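Local structure of mandelate racemase / muconate lactonizing enzyme, C-terminal domain protein (Labrenzia alexandrii, 4E5T) at residues S5-F10 against K53-V58; F10-P15 against F24-L29; I180-Q185 against H216-V221; G223-A228 against A252-Y257. The protein is probably a magnesium-dependent enzyme of the enolase superfamily that abstracts a proton next to a substrate carboxylate, its own reaction being unassigned. All coordinates share one frame; numbering follows the deposited sequence.

Interaction 1 (S5-F10 against K53-V58); sequences SDIETF and KMAEDV
Thr9 OG1 donates a weak hydrogen bond of 3.3 Å to Glu56 OE2, the one polar link between strand 5-10 and helix 53-58. The contact lies in the N-terminal capping domain of the enolase superfamily, where a helix packs along one face of a three-stranded antiparallel sheet. Strand and helix run almost exactly antiparallel, 170° between their directions, with their axes 8.7 Å apart. Ile7 and Thr9, alternate residues of the strand, both turn their side chains to the helix; Glu8 between them turns the other way and forms a salt bridge with Arg383. The Glu56 chain is extended beyond CG and reaches toward the strand, its carboxylate meeting Thr9 obliquely. The Thr9 hydroxyl sits between its own backbone N and carbonyl carbon (chi1 52°), which carries OG1 toward that carboxylate and leaves the methyl for Ala55: Thr9 CG2 lies 4.1 Å from Ala55 CB. Thr9 is thus divided, with its polar branch at the exposed Glu56 and its apolar branch on the buried Ala55. Ile7 also touches Phe59 and reaches Leu98 of helix 89-110, while Met54 and Val58 cover Val94 of that helix, so Ile7 links the strand to both helix 48-63 and helix 89-110. Met54, Asp57 and Val58 pack on Phe46 of a neighbouring subunit. Ile7 reaches the helix with the far end of its extended chain, CD1 resting 4.0 Å from Ala55 O and 4.5 Å from Ala55 CB.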
loop_
_atom_site.group_PDB
_atom_site.type_symbol
_atom_site.label_atom_id
_atom_site.label_comp_id
_atom_site.label_asym_id
_atom_site.label_seq_id
_atom_site.Cartn_x
_atom_site.Cartn_y
_atom_site.Cartn_z
ATOM N N SER A 5 13.088 37.589 -32.877
ATOM C CA SER A 5 14.270 38.311 -33.315
ATOM C C SER A 5 14.963 39.041 -32.179
ATOM O O SER A 5 16.194 39.074 -32.093
ATOM C CB SER A 5 13.871 39.319 -34.391
ATOM O OG SER A 5 14.757 39.244 -35.478
ATOM N N ASP A 6 14.156 39.628 -31.306
ATOM C CA ASP A 6 14.659 40.594 -30.350
ATOM C C ASP A 6 13.913 40.509 -29.038
ATOM O O ASP A 6 12.707 40.237 -28.995
ATOM C CB ASP A 6 14.542 42.012 -30.910
ATOM C CG ASP A 6 15.646 42.342 -31.890
ATOM O OD1 ASP A 6 16.832 42.258 -31.493
ATOM O OD2 ASP A 6 15.327 42.681 -33.055
ATOM N N ILE A 7 14.662 40.743 -27.968
ATOM C CA ILE A 7 14.121 40.791 -26.631
ATOM C C ILE A 7 14.541 42.113 -25.977
ATOM O O ILE A 7 15.655 42.612 -26.196
ATOM C CB ILE A 7 14.568 39.564 -25.789
ATOM C CG1 ILE A 7 13.957 39.626 -24.380
ATOM C CG2 ILE A 7 16.086 39.458 -25.729
ATOM C CD1 ILE A 7 14.273 38.428 -23.505
ATOM N N GLU A 8 13.619 42.712 -25.233
ATOM C CA GLU A 8 13.983 43.738 -24.274
ATOM C C GLU A 8 13.477 43.243 -22.916
ATOM O O GLU A 8 12.451 42.568 -22.844
ATOM C CB GLU A 8 13.409 45.120 -24.640
ATOM C CG GLU A 8 13.841 46.219 -23.659
ATOM C CD GLU A 8 13.408 47.637 -24.041
ATOM O OE1 GLU A 8 12.359 47.797 -24.718
ATOM O OE2 GLU A 8 14.129 48.595 -23.651
ATOM N N THR A 9 14.224 43.531 -21.852
ATOM C CA THR A 9 13.769 43.224 -20.501
ATOM C C THR A 9 13.558 44.518 -19.749
ATOM O O THR A 9 14.163 45.544 -20.056
ATOM C CB THR A 9 14.756 42.322 -19.698
ATOM O OG1 THR A 9 16.078 42.884 -19.722
ATOM C CG2 THR A 9 14.789 40.911 -20.257
ATOM N N PHE A 10 12.675 44.451 -18.764
ATOM C CA PHE A 10 12.343 45.593 -17.935
ATOM C C PHE A 10 12.322 45.121 -16.492
ATOM O O PHE A 10 11.663 44.139 -16.153
ATOM C CB PHE A 10 10.959 46.133 -18.292
ATOM C CG PHE A 10 10.763 46.413 -19.760
ATOM C CD1 PHE A 10 10.607 45.370 -20.673
ATOM C CD2 PHE A 10 10.699 47.717 -20.221
ATOM C CE1 PHE A 10 10.424 45.623 -22.008
ATOM C CE2 PHE A 10 10.505 47.975 -21.562
ATOM C CZ PHE A 10 10.369 46.933 -22.455
ATOM N N LYS A 53 19.203 39.439 -17.087
ATOM C CA LYS A 53 20.303 38.931 -17.903
ATOM C C LYS A 53 20.138 37.443 -18.229
ATOM O O LYS A 53 20.531 36.995 -19.297
ATOM C CB LYS A 53 21.649 39.175 -17.230
ATOM C CG LYS A 53 22.027 40.642 -17.051
ATOM C CD LYS A 53 23.532 40.782 -16.824
ATOM C CE LYS A 53 23.925 42.190 -16.449
ATOM N NZ LYS A 53 25.345 42.233 -16.020
ATOM N N MET A 54 19.547 36.682 -17.313
ATOM C CA MET A 54 19.255 35.274 -17.578
ATOM C C MET A 54 18.233 35.142 -18.713
ATOM O O MET A 54 18.424 34.361 -19.666
ATOM C CB MET A 54 18.755 34.560 -16.301
ATOM C CG MET A 54 19.816 34.336 -15.206
ATOM S SD MET A 54 19.091 33.838 -13.626
ATOM C CE MET A 54 20.087 34.741 -12.452
ATOM N N ALA A 55 17.149 35.908 -18.606
ATOM C CA ALA A 55 16.134 35.923 -19.649
ATOM C C ALA A 55 16.806 36.189 -20.991
ATOM O O ALA A 55 16.558 35.483 -21.970
ATOM C CB ALA A 55 15.079 36.966 -19.355
ATOM N N GLU A 56 17.696 37.177 -21.010
ATOM C CA GLU A 56 18.446 37.504 -22.204
ATOM C C GLU A 56 19.315 36.370 -22.722
ATOM O O GLU A 56 19.298 36.074 -23.919
ATOM C CB GLU A 56 19.310 38.706 -21.937
ATOM C CG GLU A 56 18.561 40.002 -22.030
ATOM C CD GLU A 56 19.454 41.179 -21.717
ATOM O OE1 GLU A 56 20.667 41.115 -22.054
ATOM O OE2 GLU A 56 18.943 42.150 -21.113
ATOM N N ASP A 57 20.088 35.756 -21.822
ATOM C CA ASP A 57 20.939 34.606 -22.155
ATOM C C ASP A 57 20.108 33.453 -22.716
ATOM O O ASP A 57 20.455 32.897 -23.771
ATOM C CB ASP A 57 21.769 34.143 -20.944
ATOM C CG ASP A 57 22.610 32.889 -21.236
ATOM O OD1 ASP A 57 22.106 31.759 -21.029
ATOM O OD2 ASP A 57 23.777 33.025 -21.660
ATOM N N VAL A 58 19.017 33.099 -22.034
ATOM C CA VAL A 58 18.146 32.049 -22.559
ATOM C C VAL A 58 17.586 32.379 -23.960
ATOM O O VAL A 58 17.684 31.554 -24.862
ATOM C CB VAL A 58 16.984 31.706 -21.606
ATOM C CG1 VAL A 58 16.098 30.641 -22.223
ATOM C CG2 VAL A 58 17.515 31.246 -20.259
#

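Interaction 2 (F10-P15 against F24-L29); sequences FVVGNP and FIFVKL
Phe10, Phe24 and Phe26 bury the most surface where strand 10-13 pairs with strand 24-29 in an antiparallel beta hairpin of the N-terminal domain. Phe10 and Phe26 form a hydrogen-bonded pair: Phe10 N gives a 2.9 Å bond to Phe26 O, and Phe26 N returns one of 2.7 Å to Phe10 O. Val12 and Phe24 form the next such pair, with Val12 N to Phe24 O at 2.9 Å and nearly straight (177°), and Phe24 N to Val12 O at 2.8 Å. Between them Val11 and Ile25 are a non-hydrogen-bonded pair, whose side chains leave by the opposite face and meet helix 48-63. The Phe10 ring, CG anti to its carbonyl carbon (chi1 -52°), runs along the partner strand and presents its edge to it, with CE1 3.5 Å from Lys28 CB and Phe26 O near the same plane. The Phe10 and Phe26 side chains cross at about a right angle, their CB atoms in contact, while Val12 CG2 packs 3.8 Å from Phe26 CD2. Past the end of the strand, Asn14 CG approaches Phe24 CZ to 3.4 Å, the amide and ring planes 45° apart; the ND2 of this buried amide is tied to His19 O and Gly21 O in the loop joining the two strands, which fixes it there. Phe349 of helix 349-352 covers Val12, Asn14 and Phe24. The pairing therefore rests on two kinds of force: four backbone bonds set the register, and aromatic and aliphatic groups from both strands make the face bearing Phe10, Val12, Phe24 and Phe26 a hydrophobic surface.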
loop_
_atom_site.group_PDB
_atom_site.type_symbol
_atom_site.label_atom_id
_atom_site.label_comp_id
_atom_site.label_asym_id
_atom_site.label_seq_id
_atom_site.Cartn_x
_atom_site.Cartn_y
_atom_site.Cartn_z
ATOM N N PHE A 10 12.675 44.451 -18.764
ATOM C CA PHE A 10 12.343 45.593 -17.935
ATOM C C PHE A 10 12.322 45.121 -16.492
ATOM O O PHE A 10 11.663 44.139 -16.153
ATOM C CB PHE A 10 10.959 46.133 -18.292
ATOM C CG PHE A 10 10.763 46.413 -19.760
ATOM C CD1 PHE A 10 10.607 45.370 -20.673
ATOM C CD2 PHE A 10 10.699 47.717 -20.221
ATOM C CE1 PHE A 10 10.424 45.623 -22.008
ATOM C CE2 PHE A 10 10.505 47.975 -21.562
ATOM C CZ PHE A 10 10.369 46.933 -22.455
ATOM N N VAL A 11 13.072 45.807 -15.648
ATOM C CA VAL A 11 12.989 45.598 -14.233
ATOM C C VAL A 11 12.323 46.842 -13.695
ATOM O O VAL A 11 12.859 47.935 -13.824
ATOM C CB VAL A 11 14.379 45.417 -13.644
ATOM C CG1 VAL A 11 14.297 45.125 -12.136
ATOM C CG2 VAL A 11 15.127 44.303 -14.408
ATOM N N VAL A 12 11.130 46.680 -13.135
ATOM C CA VAL A 12 10.306 47.812 -12.729
ATOM C C VAL A 12 10.036 47.795 -11.232
ATOM O O VAL A 12 9.391 46.876 -10.734
ATOM C CB VAL A 12 8.925 47.784 -13.442
ATOM C CG1 VAL A 12 8.051 48.906 -12.928
ATOM C CG2 VAL A 12 9.082 47.866 -14.959
ATOM N N GLY A 13 10.518 48.806 -10.517
ATOM C CA GLY A 13 10.223 48.941 -9.097
ATOM C C GLY A 13 8.760 49.279 -8.862
ATOM O O GLY A 13 8.160 50.028 -9.624
ATOM N N ASN A 14 8.178 48.719 -7.810
ATOM C CA ASN A 14 6.761 48.919 -7.511
ATOM C C ASN A 14 6.655 50.050 -6.507
ATOM O O ASN A 14 7.320 50.029 -5.488
ATOM C CB ASN A 14 6.171 47.621 -6.941
ATOM C CG ASN A 14 4.644 47.607 -6.902
ATOM O OD1 ASN A 14 3.972 48.367 -7.602
ATOM N ND2 ASN A 14 4.091 46.720 -6.078
ATOM N N PRO A 15 5.853 51.074 -6.809
ATOM C CA PRO A 15 5.760 52.186 -5.855
ATOM C C PRO A 15 4.841 51.866 -4.680
ATOM O O PRO A 15 4.081 50.892 -4.741
ATOM C CB PRO A 15 5.174 53.330 -6.702
ATOM C CG PRO A 15 4.415 52.643 -7.779
ATOM C CD PRO A 15 5.156 51.362 -8.075
ATOM N N PHE A 24 8.871 44.148 -10.431
ATOM C CA PHE A 24 8.339 43.236 -11.447
ATOM C C PHE A 24 9.380 43.025 -12.521
ATOM O O PHE A 24 10.169 43.930 -12.792
ATOM C CB PHE A 24 7.090 43.804 -12.112
ATOM C CG PHE A 24 6.073 44.309 -11.157
ATOM C CD1 PHE A 24 5.808 43.632 -9.985
ATOM C CD2 PHE A 24 5.384 45.478 -11.423
ATOM C CE1 PHE A 24 4.864 44.114 -9.086
ATOM C CE2 PHE A 24 4.441 45.962 -10.542
ATOM C CZ PHE A 24 4.177 45.286 -9.368
ATOM N N ILE A 25 9.388 41.846 -13.143
ATOM C CA ILE A 25 10.305 41.628 -14.258
ATOM C C ILE A 25 9.564 41.361 -15.573
ATOM O O ILE A 25 8.929 40.328 -15.752
ATOM C CB ILE A 25 11.298 40.488 -13.982
ATOM C CG1 ILE A 25 11.982 40.694 -12.634
ATOM C CG2 ILE A 25 12.313 40.404 -15.113
ATOM C CD1 ILE A 25 13.005 39.641 -12.286
ATOM N N PHE A 26 9.656 42.292 -16.503
ATOM C CA PHE A 26 8.903 42.162 -17.741
ATOM C C PHE A 26 9.817 41.777 -18.884
ATOM O O PHE A 26 11.005 42.103 -18.886
ATOM C CB PHE A 26 8.182 43.475 -18.060
ATOM C CG PHE A 26 7.156 43.876 -17.032
ATOM C CD1 PHE A 26 6.363 42.928 -16.419
ATOM C CD2 PHE A 26 6.989 45.199 -16.680
ATOM C CE1 PHE A 26 5.416 43.296 -15.474
ATOM C CE2 PHE A 26 6.045 45.572 -15.734
ATOM C CZ PHE A 26 5.256 44.617 -15.138
ATOM N N VAL A 27 9.263 41.067 -19.852
ATOM C CA VAL A 27 9.986 40.810 -21.089
ATOM C C VAL A 27 9.190 41.311 -22.302
ATOM O O VAL A 27 7.951 41.299 -22.300
ATOM C CB VAL A 27 10.357 39.300 -21.262
ATOM C CG1 VAL A 27 11.279 38.845 -20.164
ATOM C CG2 VAL A 27 9.126 38.426 -21.296
ATOM N N LYS A 28 9.910 41.751 -23.331
ATOM C CA LYS A 28 9.312 42.156 -24.609
ATOM C C LYS A 28 9.918 41.337 -25.772
ATOM O O LYS A 28 11.092 41.491 -26.088
ATOM C CB LYS A 28 9.547 43.661 -24.822
ATOM C CG LYS A 28 8.757 44.298 -25.952
ATOM C CD LYS A 28 9.693 44.873 -26.985
ATOM C CE LYS A 28 9.151 46.150 -27.598
ATOM N NZ LYS A 28 10.210 47.205 -27.677
ATOM N N LEU A 29 9.135 40.462 -26.398
ATOM C CA LEU A 29 9.634 39.682 -27.543
ATOM C C LEU A 29 9.194 40.271 -28.874
ATOM O O LEU A 29 8.021 40.581 -29.066
ATOM C CB LEU A 29 9.157 38.234 -27.482
ATOM C CG LEU A 29 9.588 37.339 -26.328
ATOM C CD1 LEU A 29 9.482 35.903 -26.775
ATOM C CD2 LEU A 29 10.997 37.657 -25.927
#

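Interaction 3 (I180-Q185 against H216-V221); sequences IYDGHQ and HGQFTV
Two loops that follow barrel strands, residues 180-185 after strand 169-172 and residues 216-221 after strand 210-213, are joined by one short backbone bridge between His184 and Phe219. His184 N donates to Gln218 O at 2.7 Å, in the carbonyl plane, and Thr220 N donates to His184 O at 3.1 Å. Gly183, modelled after a cis peptide bond, lets the chains close in, and its CA makes a CA-H...O contact with Gln218 O. The Gln218 carbonyl is thus met by Gly183 CA and His184 N, with the His184 ring standing beside it. In that side chain CG lies between the backbone N and carbonyl carbon (chi1 69°), and ND1 donates a 2.9 Å bond to Asp182 OD1. The oxygen is met from well above the carboxylate plane but lies in the plane of the imidazole, and Thr179 OG1 also binds it. In the (beta/alpha)-barrel of this superfamily such loops edge the mouth of the active site; the Gln218 side chain is about 9 Å from the bound magnesium ion, whose ligands include Glu240 and Glu266. The Phe219 ring points its edge at the face of His184 in an offset edge-to-face pair, centroids 5.3 Å apart and planes at 64°. Gln218 CB sits over one face of the Phe219 ring, and His184 O lies at its edge. Gln218 NE2 binds Gly176 O and Asp173 OD2, while its OE1 accepts His216 N at 2.6 Å. Thr220 takes the N-cap position of helix 221-231, and its CG2 lies against Gly183 O. A water bridges the loops, donating to Asp182 OD2 at 2.6 Å and to His216 O at 2.7 Å.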
loop_
_atom_site.group_PDB
_atom_site.type_symbol
_atom_site.label_atom_id
_atom_site.label_comp_id
_atom_site.label_asym_id
_atom_site.label_seq_id
_atom_site.Cartn_x
_atom_site.Cartn_y
_atom_site.Cartn_z
ATOM N N ILE A 180 13.379 30.699 7.795
ATOM C CA ILE A 180 14.261 29.879 6.977
ATOM C C ILE A 180 14.462 28.482 7.559
ATOM O O ILE A 180 15.123 27.635 6.958
ATOM C CB ILE A 180 15.626 30.546 6.840
ATOM C CG1 ILE A 180 16.222 30.782 8.228
ATOM C CG2 ILE A 180 15.492 31.850 6.073
ATOM C CD1 ILE A 180 17.659 31.240 8.216
ATOM N N TYR A 181 13.897 28.241 8.735
ATOM C CA TYR A 181 14.081 26.966 9.400
ATOM C C TYR A 181 12.776 26.185 9.489
ATOM O O TYR A 181 12.662 25.239 10.268
ATOM C CB TYR A 181 14.656 27.187 10.786
ATOM C CG TYR A 181 16.047 27.785 10.782
ATOM C CD1 TYR A 181 17.062 27.231 10.022
ATOM C CD2 TYR A 181 16.341 28.916 11.537
ATOM C CE1 TYR A 181 18.327 27.774 10.027
ATOM C CE2 TYR A 181 17.601 29.465 11.538
ATOM C CZ TYR A 181 18.585 28.892 10.785
ATOM O OH TYR A 181 19.839 29.436 10.797
ATOM N N ASP A 182 11.798 26.588 8.681
ATOM C CA ASP A 182 10.497 25.934 8.631
ATOM C C ASP A 182 10.639 24.502 8.097
ATOM O O ASP A 182 11.598 24.215 7.382
ATOM C CB ASP A 182 9.540 26.778 7.781
ATOM C CG ASP A 182 9.039 28.023 8.527
ATOM O OD1 ASP A 182 9.488 28.238 9.678
ATOM O OD2 ASP A 182 8.207 28.786 7.968
ATOM N N GLY A 183 9.713 23.596 8.438
ATOM C CA GLY A 183 8.518 23.890 9.219
ATOM C C GLY A 183 8.742 23.945 10.716
ATOM O O GLY A 183 9.642 23.297 11.268
ATOM N N HIS A 184 7.913 24.732 11.387
ATOM C CA HIS A 184 7.992 24.833 12.838
ATOM C C HIS A 184 6.636 24.535 13.486
ATOM O O HIS A 184 5.720 24.063 12.826
ATOM C CB HIS A 184 8.498 26.213 13.238
ATOM C CG HIS A 184 7.527 27.313 12.954
ATOM N ND1 HIS A 184 7.557 28.052 11.790
ATOM C CD2 HIS A 184 6.500 27.807 13.688
ATOM C CE1 HIS A 184 6.588 28.948 11.818
ATOM N NE2 HIS A 184 5.933 28.821 12.958
ATOM N N GLN A 185 6.509 24.810 14.775
ATOM C CA GLN A 185 5.279 24.493 15.490
ATOM C C GLN A 185 4.522 25.780 15.905
ATOM O O GLN A 185 5.135 26.750 16.384
ATOM C CB GLN A 185 5.625 23.614 16.700
ATOM C CG GLN A 185 4.469 22.849 17.307
ATOM C CD GLN A 185 4.189 21.525 16.618
ATOM O OE1 GLN A 185 3.044 21.075 16.581
ATOM N NE2 GLN A 185 5.232 20.888 16.080
ATOM N N HIS A 216 2.054 30.514 4.841
ATOM C CA HIS A 216 3.259 30.512 4.016
ATOM C C HIS A 216 4.187 29.345 4.342
ATOM O O HIS A 216 5.378 29.532 4.525
ATOM C CB HIS A 216 4.021 31.830 4.180
ATOM C CG HIS A 216 3.335 33.014 3.560
ATOM N ND1 HIS A 216 2.175 33.559 4.075
ATOM C CD2 HIS A 216 3.645 33.753 2.467
ATOM C CE1 HIS A 216 1.797 34.572 3.317
ATOM N NE2 HIS A 216 2.672 34.712 2.339
ATOM N N GLY A 217 3.643 28.140 4.421
ATOM C CA GLY A 217 4.455 26.965 4.705
ATOM C C GLY A 217 5.043 26.868 6.105
ATOM O O GLY A 217 5.987 26.107 6.309
ATOM N N GLN A 218 4.475 27.611 7.059
ATOM C CA GLN A 218 5.041 27.733 8.404
ATOM C C GLN A 218 5.305 26.402 9.064
ATOM O O GLN A 218 6.370 26.178 9.656
ATOM C CB GLN A 218 4.113 28.521 9.336
ATOM C CG GLN A 218 4.223 30.026 9.253
ATOM C CD GLN A 218 3.320 30.602 8.181
ATOM O OE1 GLN A 218 3.166 30.020 7.104
ATOM N NE2 GLN A 218 2.696 31.735 8.478
ATOM N N PHE A 219 4.324 25.515 8.968
ATOM C CA PHE A 219 4.238 24.425 9.928
ATOM C C PHE A 219 4.737 23.086 9.436
ATOM O O PHE A 219 4.891 22.861 8.246
ATOM C CB PHE A 219 2.821 24.351 10.488
ATOM C CG PHE A 219 2.301 25.696 10.945
ATOM C CD1 PHE A 219 2.873 26.341 12.039
ATOM C CD2 PHE A 219 1.271 26.332 10.263
ATOM C CE1 PHE A 219 2.408 27.585 12.449
ATOM C CE2 PHE A 219 0.815 27.563 10.667
ATOM C CZ PHE A 219 1.379 28.193 11.760
ATOM N N THR A 220 5.066 22.230 10.390
ATOM C CA THR A 220 5.272 20.833 10.119
ATOM C C THR A 220 3.880 20.262 10.055
ATOM O O THR A 220 2.921 20.945 10.408
ATOM C CB THR A 220 6.034 20.142 11.248
ATOM O OG1 THR A 220 5.234 20.131 12.449
ATOM C CG2 THR A 220 7.362 20.855 11.487
ATOM N N VAL A 221 3.779 19.022 9.595
ATOM C CA VAL A 221 2.501 18.351 9.475
ATOM C C VAL A 221 1.717 18.338 10.785
ATOM O O VAL A 221 0.544 18.697 10.806
ATOM C CB VAL A 221 2.681 16.933 8.923
ATOM C CG1 VAL A 221 1.390 16.135 9.024
ATOM C CG2 VAL A 221 3.170 17.012 7.478
HETATM O O HOH W 1 7.793 28.626 5.365
#

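Interaction 4 (G223-A228 against A252-Y257); sequences GAKRLA and AEVARY
One face of the Tyr257 ring carries the end of the Lys225 chain: CE stands 4.3 Å from the ring centroid as a CH-pi contact and NZ 4.5 Å from it as a cation-pi contact, 26° off the normal. The guanidinium of Arg256 is a second flat group, on the same helix: Ala252 O lies over one of its faces, and Glu253 reaches its edge in a salt bridge, Arg256 NH2 to Glu253 OE1 at 2.9 Å. Helices 221-231 and 248-257 are neighbouring outer helices of the (beta/alpha)-barrel, separated in the chain by strand 238-240, and their segments run nearly parallel, axes 9.6 Å apart and 21° between them. Lys225 and Tyr257 meet between the helices, the two side chains crossing at about a right angle. The lysine is bent at chi3 (-42°), which tips CE and NZ over the ring, while CD presses on the root of the tyrosine, 3.5 Å from both Tyr257 CB and CG. With chi1 near 180°, the Tyr257 ring extends toward helix 221-231. The ammonium has other partners too: weak hydrogen bonds lead from NZ to Ala255 O and Thr258 O of a neighbouring subunit, so the aromatic face is only part of its surroundings. Arg256 of that subunit packs on Lys225 as well, which places this side of the helix pair in a subunit interface. The remaining close contact is apolar: Ala224, also touching Pro242 and Ile243, sets CB against the Val254 isopropyl group, 3.8 Å from its CG2.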
loop_
_atom_site.group_PDB
_atom_site.type_symbol
_atom_site.label_atom_id
_atom_site.label_comp_id
_atom_site.label_asym_id
_atom_site.label_seq_id
_atom_site.Cartn_x
_atom_site.Cartn_y
_atom_site.Cartn_z
ATOM N N GLY A 223 1.999 20.375 13.327
ATOM C CA GLY A 223 1.624 21.719 13.713
ATOM C C GLY A 223 0.459 22.185 12.881
ATOM O O GLY A 223 -0.422 22.890 13.361
ATOM N N ALA A 224 0.455 21.770 11.621
ATOM C CA ALA A 224 -0.600 22.148 10.699
ATOM C C ALA A 224 -1.924 21.512 11.096
ATOM O O ALA A 224 -2.982 22.137 10.952
ATOM C CB ALA A 224 -0.227 21.774 9.304
ATOM N N LYS A 225 -1.877 20.282 11.614
ATOM C CA LYS A 225 -3.105 19.644 12.103
ATOM C C LYS A 225 -3.627 20.296 13.394
ATOM O O LYS A 225 -4.832 20.433 13.576
ATOM C CB LYS A 225 -2.947 18.130 12.252
ATOM C CG LYS A 225 -2.496 17.436 10.978
ATOM C CD LYS A 225 -2.816 15.940 10.965
ATOM C CE LYS A 225 -2.543 15.273 12.300
ATOM N NZ LYS A 225 -2.805 13.816 12.250
ATOM N N ARG A 226 -2.721 20.704 14.276
ATOM C CA ARG A 226 -3.088 21.425 15.485
ATOM C C ARG A 226 -3.922 22.671 15.148
ATOM O O ARG A 226 -4.882 23.015 15.850
ATOM C CB ARG A 226 -1.830 21.814 16.278
ATOM C CG ARG A 226 -1.099 20.637 16.919
ATOM C CD ARG A 226 0.105 21.095 17.736
ATOM N NE ARG A 226 -0.285 21.874 18.905
ATOM C CZ ARG A 226 0.490 22.784 19.487
ATOM N NH1 ARG A 226 1.696 23.038 19.007
ATOM N NH2 ARG A 226 0.054 23.451 20.544
ATOM N N LEU A 227 -3.565 23.329 14.054
ATOM C CA LEU A 227 -4.209 24.570 13.673
ATOM C C LEU A 227 -5.510 24.316 12.927
ATOM O O LEU A 227 -6.533 24.951 13.207
ATOM C CB LEU A 227 -3.256 25.402 12.819
ATOM C CG LEU A 227 -3.873 26.631 12.177
ATOM C CD1 LEU A 227 -4.493 27.480 13.240
ATOM C CD2 LEU A 227 -2.810 27.374 11.425
ATOM N N ALA A 228 -5.454 23.398 11.963
ATOM C CA ALA A 228 -6.624 23.010 11.177
ATOM C C ALA A 228 -7.804 22.620 12.074
ATOM O O ALA A 228 -8.945 22.967 11.780
ATOM C CB ALA A 228 -6.269 21.865 10.226
ATOM N N ALA A 252 -0.082 15.599 2.192
ATOM C CA ALA A 252 -1.285 14.813 2.008
ATOM C C ALA A 252 -1.827 14.305 3.353
ATOM O O ALA A 252 -3.020 14.023 3.496
ATOM C CB ALA A 252 -1.026 13.693 1.069
ATOM N N GLU A 253 -0.955 14.210 4.350
ATOM C CA GLU A 253 -1.379 13.792 5.678
ATOM C C GLU A 253 -2.220 14.906 6.330
ATOM O O GLU A 253 -3.233 14.641 6.965
ATOM C CB GLU A 253 -0.170 13.390 6.537
ATOM C CG GLU A 253 -0.382 12.139 7.406
ATOM C CD GLU A 253 -0.191 10.824 6.643
ATOM O OE1 GLU A 253 -1.197 10.131 6.363
ATOM O OE2 GLU A 253 0.970 10.472 6.339
ATOM N N VAL A 254 -1.815 16.156 6.143
ATOM C CA VAL A 254 -2.613 17.284 6.603
ATOM C C VAL A 254 -3.948 17.327 5.893
ATOM O O VAL A 254 -4.984 17.510 6.521
ATOM C CB VAL A 254 -1.903 18.620 6.359
ATOM C CG1 VAL A 254 -2.811 19.795 6.748
ATOM C CG2 VAL A 254 -0.572 18.659 7.121
ATOM N N ALA A 255 -3.914 17.161 4.578
ATOM C CA ALA A 255 -5.120 17.255 3.760
ATOM C C ALA A 255 -6.165 16.185 4.112
ATOM O O ALA A 255 -7.367 16.484 4.205
ATOM C CB ALA A 255 -4.759 17.201 2.281
ATOM N N ARG A 256 -5.702 14.951 4.311
ATOM C CA ARG A 256 -6.569 13.849 4.746
ATOM C C ARG A 256 -7.184 14.111 6.112
ATOM O O ARG A 256 -8.312 13.691 6.380
ATOM C CB ARG A 256 -5.800 12.529 4.818
ATOM C CG ARG A 256 -5.688 11.793 3.513
ATOM C CD ARG A 256 -5.118 10.409 3.736
ATOM N NE ARG A 256 -3.693 10.431 4.060
ATOM C CZ ARG A 256 -2.721 10.397 3.153
ATOM N NH1 ARG A 256 -3.017 10.349 1.860
ATOM N NH2 ARG A 256 -1.451 10.412 3.537
ATOM N N TYR A 257 -6.447 14.796 6.981
ATOM C CA TYR A 257 -6.927 14.998 8.338
ATOM C C TYR A 257 -8.132 15.918 8.411
ATOM O O TYR A 257 -9.077 15.647 9.159
ATOM C CB TYR A 257 -5.818 15.505 9.277
ATOM C CG TYR A 257 -6.297 15.695 10.704
ATOM C CD1 TYR A 257 -6.725 14.608 11.460
ATOM C CD2 TYR A 257 -6.351 16.962 11.288
ATOM C CE1 TYR A 257 -7.190 14.769 12.760
ATOM C CE2 TYR A 257 -6.810 17.136 12.589
ATOM C CZ TYR A 257 -7.227 16.034 13.321
ATOM O OH TYR A 257 -7.688 16.183 14.613
#

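Interactions 1 and 2 share Phe10 and strand 4-13: their centres lie 12 Å apart, and the Glu8 O to Lys28 N distance of 2.7 Å probably marks a hydrogen bond that continues the hairpin ladder. Interactions 3 and 4 adjoin in the barrel domain, also with centres 12 Å apart; Gln185 packs against Arg226, with a weak hydrogen bond from Arg226 NH1 to Gln185 OE1, Phe219 packs on Leu227, and both contacts reach the same neighbouring subunit. The pairs are well separated: nearest atoms of interactions 2 and 3 are about 15 Å apart, and centres of interactions 1 and 4 about 43 Å. Interaction 3 comes within about 9 Å of the magnesium ion through the Gln218 side chain.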